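Local coordinates for UDP-4-amino-4,6-dideoxy-N-acetyl-beta-L-altrosamine transaminase (Helicobacter pylori, PDB 2FNU), which catalyses the pyridoxal-phosphate-dependent amino transfer from glutamate to a UDP-linked 4-keto sugar, the second step in making pseudaminic acid for flagellin, at residues T259-F264 against H284-L289; K265-F270 against S364-F369. All coordinates share one frame; numbering follows the deposited sequence.

Overall arrangement
Both contacts lie in the part of the chain that follows the large seven-stranded sheet, where helices 246-264 and 355-370 pack with the small antiparallel sheet of strands 270-272, 286-290 and 344-347. Their centres lie about 11 Å apart. Along the chain the segments alternate: 259-264 runs straight into 265-270, then 284-289 follows, and 364-369 comes last. Interaction 1 joins the end of helix 246-264 to the middle strand; interaction 2 joins the turn after that helix to helix 355-370. They adjoin through apolar packing of F270 on F264 and I288. As in fold-type I aminotransferases, this region probably forms the smaller domain, with substrate-site residues Y6 and V314 nearby.

Interaction 1: residues T259-F264 against H284-L289; sequences TYDRIF and HLYPIL
The ring of Y286 reaches from its strand to the last turns of helix 246-264 and meets Y260, D261 and F264 there. CB of Y286 points toward the helix, and chi1 of -175°, which places CG anti to the backbone N, carries the ring on until its hydroxyl lies against CB of Y260. Y260 covers one face: its CD2 sits 3.7 Å above the Y286 ring plane, over the centre, while its CB comes within 3.3 Å of Y286 CZ. The rings meet obliquely, planes 31° apart and centroids separated by 4.5 Å. D261 approaches at the rim of the Y286 ring, near its plane, with the carboxylate turned out of that plane. Its OD1 accepts a 2.7 Å hydrogen bond from Y286 OH, which arrives nearly along the C-O axis, so the phenol's polar end is satisfied within an otherwise apolar contact. At the edge of the F264 ring, CE2 lies 4.0 Å from Y286 CE2 and makes a looser contact with CG2 of I288. The hydroxyl of Y260 bonds instead to the carbonyl of P348. This is helix-on-sheet packing, with Y286 about 13 Å from the bound UDP-sugar. The axes of helix 259-264 and strand 286-289 approach to 11.1 Å, 23° from parallel; helix 355-370 packs on Y260, and strands 270-272 and 344-347 flank strand 286-290 within the antiparallel sheet.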
ATOM      1  N   THR B 259       5.696 -16.221 -32.446  1.00 12.46           N
ATOM      2  CA  THR B 259       4.735 -16.090 -33.552  1.00 12.75           C
ATOM      3  C   THR B 259       4.826 -14.702 -34.176  1.00 15.08           C
ATOM      4  O   THR B 259       4.903 -14.569 -35.398  1.00 15.20           O
ATOM      5  CB  THR B 259       3.314 -16.401 -33.074  1.00 15.84           C
ATOM      6  OG1 THR B 259       3.275 -17.776 -32.697  1.00 16.85           O
ATOM      7  CG2 THR B 259       2.285 -16.165 -34.178  1.00 14.94           C
ATOM      8  N   TYR B 260       4.829 -13.655 -33.353  1.00 14.42           N
ATOM      9  CA  TYR B 260       5.086 -12.336 -33.908  1.00 12.42           C
ATOM     10  C   TYR B 260       6.400 -12.299 -34.700  1.00 13.34           C
ATOM     11  O   TYR B 260       6.455 -11.727 -35.790  1.00 14.13           O
ATOM     12  CB  TYR B 260       5.216 -11.325 -32.778  1.00 14.34           C
ATOM     13  CG  TYR B 260       3.945 -10.790 -32.150  1.00 12.13           C
ATOM     14  CD1 TYR B 260       2.960 -10.163 -32.917  1.00 12.81           C
ATOM     15  CD2 TYR B 260       3.773 -10.819 -30.762  1.00 13.55           C
ATOM     16  CE1 TYR B 260       1.824  -9.608 -32.326  1.00 13.24           C
ATOM     17  CE2 TYR B 260       2.624 -10.279 -30.164  1.00 12.37           C
ATOM     18  CZ  TYR B 260       1.663  -9.663 -30.956  1.00 13.20           C
ATOM     19  OH  TYR B 260       0.548  -9.093 -30.375  1.00 13.48           O
ATOM     20  N   ASP B 261       7.467 -12.868 -34.129  1.00 12.89           N
ATOM     21  CA  ASP B 261       8.781 -12.868 -34.796  1.00 13.02           C
ATOM     22  C   ASP B 261       8.656 -13.477 -36.196  1.00 13.95           C
ATOM     23  O   ASP B 261       9.190 -12.918 -37.168  1.00 15.22           O
ATOM     24  CB  ASP B 261       9.809 -13.668 -34.007  1.00 13.50           C
ATOM     25  CG  ASP B 261      10.251 -12.988 -32.716  1.00 13.95           C
ATOM     26  OD1 ASP B 261       9.870 -11.830 -32.417  1.00 15.55           O
ATOM     27  OD2 ASP B 261      11.023 -13.652 -31.990  1.00 15.60           O
ATOM     28  N   ARG B 262       7.949 -14.606 -36.296  1.00 13.48           N
ATOM     29  CA  ARG B 262       7.845 -15.280 -37.602  1.00 14.10           C
ATOM     30  C   ARG B 262       7.158 -14.373 -38.611  1.00 14.91           C
ATOM     31  O   ARG B 262       7.620 -14.230 -39.758  1.00 16.09           O
ATOM     32  CB  ARG B 262       7.085 -16.600 -37.502  1.00 14.08           C
ATOM     33  CG  ARG B 262       7.826 -17.697 -36.770  1.00 15.76           C
ATOM     34  CD  ARG B 262       7.130 -19.034 -37.000  1.00 15.76           C
ATOM     35  NE  ARG B 262       5.718 -19.037 -36.596  1.00 15.24           N
ATOM     36  CZ  ARG B 262       5.292 -19.202 -35.346  1.00 17.00           C
ATOM     37  NH1 ARG B 262       6.172 -19.363 -34.350  1.00 16.07           N
ATOM     38  NH2 ARG B 262       3.978 -19.211 -35.091  1.00 15.88           N
ATOM     39  N   ILE B 263       6.048 -13.758 -38.199  1.00 12.92           N
ATOM     40  CA  ILE B 263       5.256 -12.963 -39.128  1.00 12.62           C
ATOM     41  C   ILE B 263       5.946 -11.643 -39.471  1.00 15.53           C
ATOM     42  O   ILE B 263       5.828 -11.158 -40.605  1.00 16.02           O
ATOM     43  CB  ILE B 263       3.829 -12.733 -38.550  1.00 14.31           C
ATOM     44  CG1 ILE B 263       3.116 -14.096 -38.430  1.00 12.48           C
ATOM     45  CG2 ILE B 263       3.013 -11.758 -39.401  1.00 14.29           C
ATOM     46  CD1 ILE B 263       1.845 -14.096 -37.593  1.00 14.88           C
ATOM     47  N   PHE B 264       6.681 -11.081 -38.505  1.00 13.38           N
ATOM     48  CA  PHE B 264       7.379  -9.819 -38.691  1.00 14.73           C
ATOM     49  C   PHE B 264       8.774  -9.937 -39.305  1.00 15.60           C
ATOM     50  O   PHE B 264       9.406  -8.914 -39.577  1.00 16.04           O
ATOM     51  CB  PHE B 264       7.525  -9.100 -37.332  1.00 13.09           C
ATOM     52  CG  PHE B 264       6.222  -8.654 -36.731  1.00 14.01           C
ATOM     53  CD1 PHE B 264       5.111  -8.387 -37.527  1.00 14.96           C
ATOM     54  CD2 PHE B 264       6.114  -8.464 -35.353  1.00 13.33           C
ATOM     55  CE1 PHE B 264       3.901  -7.952 -36.967  1.00 15.12           C
ATOM     56  CE2 PHE B 264       4.913  -8.022 -34.775  1.00 13.02           C
ATOM     57  CZ  PHE B 264       3.813  -7.761 -35.582  1.00 15.39           C
ATOM     58  N   HIS B 284       7.464  -9.747 -20.498  1.00 12.69           N
ATOM     59  CA  HIS B 284       6.395  -8.873 -20.017  1.00 11.70           C
ATOM     60  C   HIS B 284       5.823  -8.015 -21.141  1.00 14.23           C
ATOM     61  O   HIS B 284       4.583  -7.841 -21.229  1.00 13.57           O
ATOM     62  CB  HIS B 284       6.856  -7.999 -18.840  1.00 12.15           C
ATOM     63  CG  HIS B 284       5.854  -6.969 -18.459  1.00 12.49           C
ATOM     64  ND1 HIS B 284       4.533  -7.282 -18.198  1.00 14.51           N
ATOM     65  CD2 HIS B 284       5.955  -5.627 -18.335  1.00 14.75           C
ATOM     66  CE1 HIS B 284       3.865  -6.171 -17.932  1.00 14.60           C
ATOM     67  NE2 HIS B 284       4.704  -5.153 -18.011  1.00 14.97           N
ATOM     68  N   LEU B 285       6.723  -7.455 -21.960  1.00 13.10           N
ATOM     69  CA  LEU B 285       6.324  -6.667 -23.141  1.00 11.56           C
ATOM     70  C   LEU B 285       6.840  -7.313 -24.408  1.00 12.63           C
ATOM     71  O   LEU B 285       7.841  -8.057 -24.366  1.00 12.88           O
ATOM     72  CB  LEU B 285       6.880  -5.239 -23.099  1.00 12.85           C
ATOM     73  CG  LEU B 285       6.611  -4.377 -21.865  1.00 13.68           C
ATOM     74  CD1 LEU B 285       7.363  -3.028 -21.920  1.00 13.22           C
ATOM     75  CD2 LEU B 285       5.118  -4.130 -21.706  1.00 13.17           C
ATOM     76  N   TYR B 286       6.188  -6.994 -25.526  1.00 11.51           N
ATOM     77  CA  TYR B 286       6.728  -7.320 -26.850  1.00 11.32           C
ATOM     78  C   TYR B 286       6.920  -5.983 -27.576  1.00 12.73           C
ATOM     79  O   TYR B 286       5.976  -5.476 -28.194  1.00 13.46           O
ATOM     80  CB  TYR B 286       5.765  -8.215 -27.652  1.00  9.86           C
ATOM     81  CG  TYR B 286       6.363  -8.642 -28.965  1.00 12.32           C
ATOM     82  CD1 TYR B 286       7.123  -9.813 -29.051  1.00 12.08           C
ATOM     83  CD2 TYR B 286       6.221  -7.848 -30.107  1.00 12.13           C
ATOM     84  CE1 TYR B 286       7.702 -10.216 -30.272  1.00 12.83           C
ATOM     85  CE2 TYR B 286       6.807  -8.232 -31.307  1.00 12.38           C
ATOM     86  CZ  TYR B 286       7.535  -9.410 -31.379  1.00 14.22           C
ATOM     87  OH  TYR B 286       8.114  -9.802 -32.570  1.00 13.74           O
ATOM     88  N   PRO B 287       8.103  -5.361 -27.429  1.00 11.63           N
ATOM     89  CA  PRO B 287       8.369  -4.068 -28.073  1.00 12.59           C
ATOM     90  C   PRO B 287       8.765  -4.190 -29.532  1.00 13.55           C
ATOM     91  O   PRO B 287       9.538  -5.086 -29.907  1.00 13.62           O
ATOM     92  CB  PRO B 287       9.577  -3.507 -27.287  1.00 12.53           C
ATOM     93  CG  PRO B 287       9.734  -4.420 -26.084  1.00 13.77           C
ATOM     94  CD  PRO B 287       9.208  -5.764 -26.541  1.00 12.53           C
ATOM     95  N   ILE B 288       8.243  -3.268 -30.338  1.00 13.67           N
ATOM     96  CA  ILE B 288       8.773  -3.081 -31.686  1.00 13.31           C
ATOM     97  C   ILE B 288       9.274  -1.642 -31.801  1.00 15.29           C
ATOM     98  O   ILE B 288       8.724  -0.738 -31.142  1.00 14.59           O
ATOM     99  CB  ILE B 288       7.716  -3.375 -32.792  1.00 14.43           C
ATOM    100  CG1 ILE B 288       6.540  -2.384 -32.699  1.00 13.51           C
ATOM    101  CG2 ILE B 288       7.259  -4.836 -32.733  1.00 15.57           C
ATOM    102  CD1 ILE B 288       5.507  -2.525 -33.850  1.00 13.98           C
ATOM    103  N   LEU B 289      10.303  -1.430 -32.623  1.00 14.22           N
ATOM    104  CA  LEU B 289      10.859  -0.088 -32.839  1.00 15.44           C
ATOM    105  C   LEU B 289      10.641   0.352 -34.286  1.00 16.18           C
ATOM    106  O   LEU B 289      11.210  -0.241 -35.209  1.00 15.79           O
ATOM    107  CB  LEU B 289      12.364  -0.040 -32.512  1.00 14.57           C
ATOM    108  CG  LEU B 289      12.772  -0.416 -31.091  1.00 17.91           C
ATOM    109  CD1 LEU B 289      14.291  -0.445 -31.001  1.00 25.73           C
ATOM    110  CD2 LEU B 289      12.173   0.581 -30.120  1.00 20.71           C
TER

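Interaction 2: residues K265-F270 against S364-F369; sequences KDNPYF and SVLKTF
Y269 lays its ring against the flank of helix 355-370, where F369 and L366 receive it. Its CB lies 3.8 Å from CD2 of F369, and CG, the next atom out, comes closest of all, 3.5 Å from F369 CB. That methylene stands over the ring as a CH-pi contact, 3.7 Å from the centroid and 21° off the normal; the opposite face is covered by CG of P268. Further out, CD2 touches CD2 of L366, and CE2 runs to 3.9 Å from the main-chain O of L366, while CE1 passes the carbonyl group of F369. The Y269 and F369 rings are nearly parallel but slid apart, with little overlap. The bend presenting Y269 is an Asx turn, in which OD1 of N267 accepts from the backbone N of Y269, 2.8 Å away. A second bond to OD1, from the N of F270 in the plane of the side-chain carbonyl, extends it to an Asx motif. N267 ND2 bonds to the O of F270 and also to the O of F264 in the preceding helix, so the amide ties the turn together at several points. F270 completes an aromatic cluster with Y269 and F369. Its CD2 lies over one face of the F369 ring, nearer the rim, CE2 meets V365 CG1 at 3.7 Å, and CZ touches L366 CD2, a methyl that also packs on N267 CB.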
ATOM      1  N   LYS B 265       9.277 -11.161 -39.492  1.00 15.82           N
ATOM      2  CA  LYS B 265      10.639 -11.348 -40.019  1.00 14.97           C
ATOM      3  C   LYS B 265      10.798 -10.591 -41.343  1.00 17.50           C
ATOM      4  O   LYS B 265       9.959 -10.723 -42.237  1.00 17.78           O
ATOM      5  CB  LYS B 265      10.943 -12.839 -40.196  1.00 16.54           C
ATOM      6  CG  LYS B 265      12.270 -13.143 -40.878  1.00 26.92           C
ATOM      7  CD  LYS B 265      13.390 -13.326 -39.889  1.00 43.84           C
ATOM      8  CE  LYS B 265      14.614 -13.911 -40.576  1.00 50.55           C
ATOM      9  NZ  LYS B 265      15.631 -14.348 -39.584  1.00 61.64           N
ATOM     10  N   ASP B 266      11.855  -9.775 -41.420  1.00 18.43           N
ATOM     11  CA  ASP B 266      12.207  -8.970 -42.616  1.00 21.71           C
ATOM     12  C   ASP B 266      11.156  -7.953 -43.044  1.00 20.98           C
ATOM     13  O   ASP B 266      11.168  -7.474 -44.190  1.00 21.80           O
ATOM     14  CB  ASP B 266      12.594  -9.855 -43.815  1.00 23.14           C
ATOM     15  CG  ASP B 266      13.784 -10.737 -43.533  1.00 26.25           C
ATOM     16  OD1 ASP B 266      13.800 -11.869 -44.051  1.00 37.42           O
ATOM     17  OD2 ASP B 266      14.694 -10.313 -42.788  1.00 32.10           O
ATOM     18  N   ASN B 267      10.241  -7.597 -42.144  1.00 16.80           N
ATOM     19  CA  ASN B 267       9.272  -6.563 -42.487  1.00 18.38           C
ATOM     20  C   ASN B 267      10.004  -5.219 -42.674  1.00 20.04           C
ATOM     21  O   ASN B 267      11.040  -4.969 -42.043  1.00 17.58           O
ATOM     22  CB  ASN B 267       8.162  -6.472 -41.432  1.00 18.17           C
ATOM     23  CG  ASN B 267       8.534  -5.574 -40.284  1.00 16.73           C
ATOM     24  OD1 ASN B 267       8.370  -4.360 -40.365  1.00 18.12           O
ATOM     25  ND2 ASN B 267       9.061  -6.153 -39.217  1.00 16.50           N
ATOM     26  N   PRO B 268       9.488  -4.366 -43.570  1.00 21.30           N
ATOM     27  CA  PRO B 268      10.115  -3.084 -43.896  1.00 22.52           C
ATOM     28  C   PRO B 268       9.841  -1.906 -42.931  1.00 24.81           C
ATOM     29  O   PRO B 268      10.410  -0.821 -43.118  1.00 25.11           O
ATOM     30  CB  PRO B 268       9.523  -2.770 -45.273  1.00 23.79           C
ATOM     31  CG  PRO B 268       8.171  -3.363 -45.230  1.00 25.59           C
ATOM     32  CD  PRO B 268       8.281  -4.615 -44.380  1.00 21.63           C
ATOM     33  N   TYR B 269       9.028  -2.119 -41.894  1.00 18.87           N
ATOM     34  CA  TYR B 269       8.479  -0.996 -41.108  1.00 19.07           C
ATOM     35  C   TYR B 269       9.087  -0.806 -39.720  1.00 18.30           C
ATOM     36  O   TYR B 269       9.186   0.330 -39.239  1.00 17.38           O
ATOM     37  CB  TYR B 269       6.980  -1.165 -40.917  1.00 16.82           C
ATOM     38  CG  TYR B 269       6.218  -1.499 -42.182  1.00 18.64           C
ATOM     39  CD1 TYR B 269       6.116  -0.579 -43.229  1.00 19.51           C
ATOM     40  CD2 TYR B 269       5.607  -2.732 -42.323  1.00 19.61           C
ATOM     41  CE1 TYR B 269       5.404  -0.892 -44.392  1.00 22.38           C
ATOM     42  CE2 TYR B 269       4.896  -3.055 -43.469  1.00 18.85           C
ATOM     43  CZ  TYR B 269       4.795  -2.129 -44.495  1.00 21.04           C
ATOM     44  OH  TYR B 269       4.083  -2.455 -45.630  1.00 23.21           O
ATOM     45  N   PHE B 270       9.457  -1.905 -39.066  1.00 15.98           N
ATOM     46  CA  PHE B 270       9.921  -1.823 -37.677  1.00 16.14           C
ATOM     47  C   PHE B 270      10.776  -3.020 -37.329  1.00 16.83           C
ATOM     48  O   PHE B 270      10.748  -4.030 -38.042  1.00 16.59           O
ATOM     49  CB  PHE B 270       8.734  -1.738 -36.696  1.00 14.96           C
ATOM     50  CG  PHE B 270       7.707  -2.824 -36.887  1.00 15.76           C
ATOM     51  CD1 PHE B 270       7.930  -4.119 -36.408  1.00 15.44           C
ATOM     52  CD2 PHE B 270       6.522  -2.551 -37.563  1.00 14.93           C
ATOM     53  CE1 PHE B 270       6.985  -5.122 -36.608  1.00 13.46           C
ATOM     54  CE2 PHE B 270       5.567  -3.554 -37.786  1.00 16.07           C
ATOM     55  CZ  PHE B 270       5.797  -4.839 -37.295  1.00 14.13           C
ATOM     56  N   SER B 364      -2.596  -7.577 -38.807  1.00 14.96           N
ATOM     57  CA  SER B 364      -3.209  -6.239 -38.686  1.00 15.89           C
ATOM     58  C   SER B 364      -2.190  -5.121 -38.452  1.00 16.36           C
ATOM     59  O   SER B 364      -2.328  -4.032 -39.010  1.00 17.26           O
ATOM     60  CB  SER B 364      -4.255  -6.225 -37.577  1.00 19.23           C
ATOM     61  OG  SER B 364      -5.345  -7.079 -37.901  1.00 27.31           O
ATOM     62  N   VAL B 365      -1.171  -5.386 -37.631  1.00 16.08           N
ATOM     63  CA  VAL B 365      -0.085  -4.409 -37.410  1.00 13.71           C
ATOM     64  C   VAL B 365       0.591  -4.105 -38.734  1.00 15.13           C
ATOM     65  O   VAL B 365       0.819  -2.943 -39.061  1.00 16.94           O
ATOM     66  CB  VAL B 365       0.952  -4.921 -36.368  1.00 13.77           C
ATOM     67  CG1 VAL B 365       2.210  -4.058 -36.320  1.00 16.06           C
ATOM     68  CG2 VAL B 365       0.314  -4.972 -35.000  1.00 14.08           C
ATOM     69  N   LEU B 366       0.903  -5.148 -39.506  1.00 14.95           N
ATOM     70  CA  LEU B 366       1.545  -4.933 -40.801  1.00 16.08           C
ATOM     71  C   LEU B 366       0.660  -4.099 -41.724  1.00 16.88           C
ATOM     72  O   LEU B 366       1.164  -3.181 -42.384  1.00 18.48           O
ATOM     73  CB  LEU B 366       1.951  -6.259 -41.471  1.00 17.15           C
ATOM     74  CG  LEU B 366       3.064  -7.008 -40.738  1.00 15.61           C
ATOM     75  CD1 LEU B 366       3.226  -8.396 -41.376  1.00 18.01           C
ATOM     76  CD2 LEU B 366       4.385  -6.245 -40.743  1.00 17.78           C
ATOM     77  N   LYS B 367      -0.636  -4.407 -41.747  1.00 16.37           N
ATOM     78  CA  LYS B 367      -1.578  -3.675 -42.607  1.00 19.63           C
ATOM     79  C   LYS B 367      -1.639  -2.213 -42.211  1.00 20.51           C
ATOM     80  O   LYS B 367      -1.744  -1.350 -43.066  1.00 20.85           O
ATOM     81  CB  LYS B 367      -2.979  -4.284 -42.567  1.00 20.69           C
ATOM     82  CG  LYS B 367      -3.079  -5.656 -43.237  1.00 33.02           C
ATOM     83  CD  LYS B 367      -2.601  -5.630 -44.688  1.00 54.41           C
ATOM     84  CE  LYS B 367      -2.665  -7.015 -45.317  1.00 64.62           C
ATOM     85  NZ  LYS B 367      -1.767  -7.135 -46.502  1.00 68.86           N
ATOM     86  N   THR B 368      -1.571  -1.950 -40.908  1.00 18.79           N
ATOM     87  CA  THR B 368      -1.614  -0.593 -40.397  1.00 17.37           C
ATOM     88  C   THR B 368      -0.418   0.201 -40.920  1.00 17.94           C
ATOM     89  O   THR B 368      -0.570   1.303 -41.473  1.00 19.93           O
ATOM     90  CB  THR B 368      -1.619  -0.599 -38.855  1.00 15.99           C
ATOM     91  OG1 THR B 368      -2.795  -1.271 -38.394  1.00 22.01           O
ATOM     92  CG2 THR B 368      -1.586   0.830 -38.311  1.00 22.52           C
ATOM     93  N   PHE B 369       0.781  -0.345 -40.749  1.00 16.17           N
ATOM     94  CA  PHE B 369       1.983   0.330 -41.223  1.00 15.99           C
ATOM     95  C   PHE B 369       1.972   0.531 -42.729  1.00 19.39           C
ATOM     96  O   PHE B 369       2.353   1.591 -43.221  1.00 22.28           O
ATOM     97  CB  PHE B 369       3.238  -0.406 -40.762  1.00 17.66           C
ATOM     98  CG  PHE B 369       3.663  -0.018 -39.379  1.00 18.48           C
ATOM     99  CD1 PHE B 369       3.180  -0.709 -38.270  1.00 18.26           C
ATOM    100  CD2 PHE B 369       4.493   1.084 -39.182  1.00 18.86           C
ATOM    101  CE1 PHE B 369       3.548  -0.319 -36.973  1.00 17.44           C
ATOM    102  CE2 PHE B 369       4.878   1.477 -37.893  1.00 16.56           C
ATOM    103  CZ  PHE B 369       4.405   0.773 -36.786  1.00 16.00           C
TER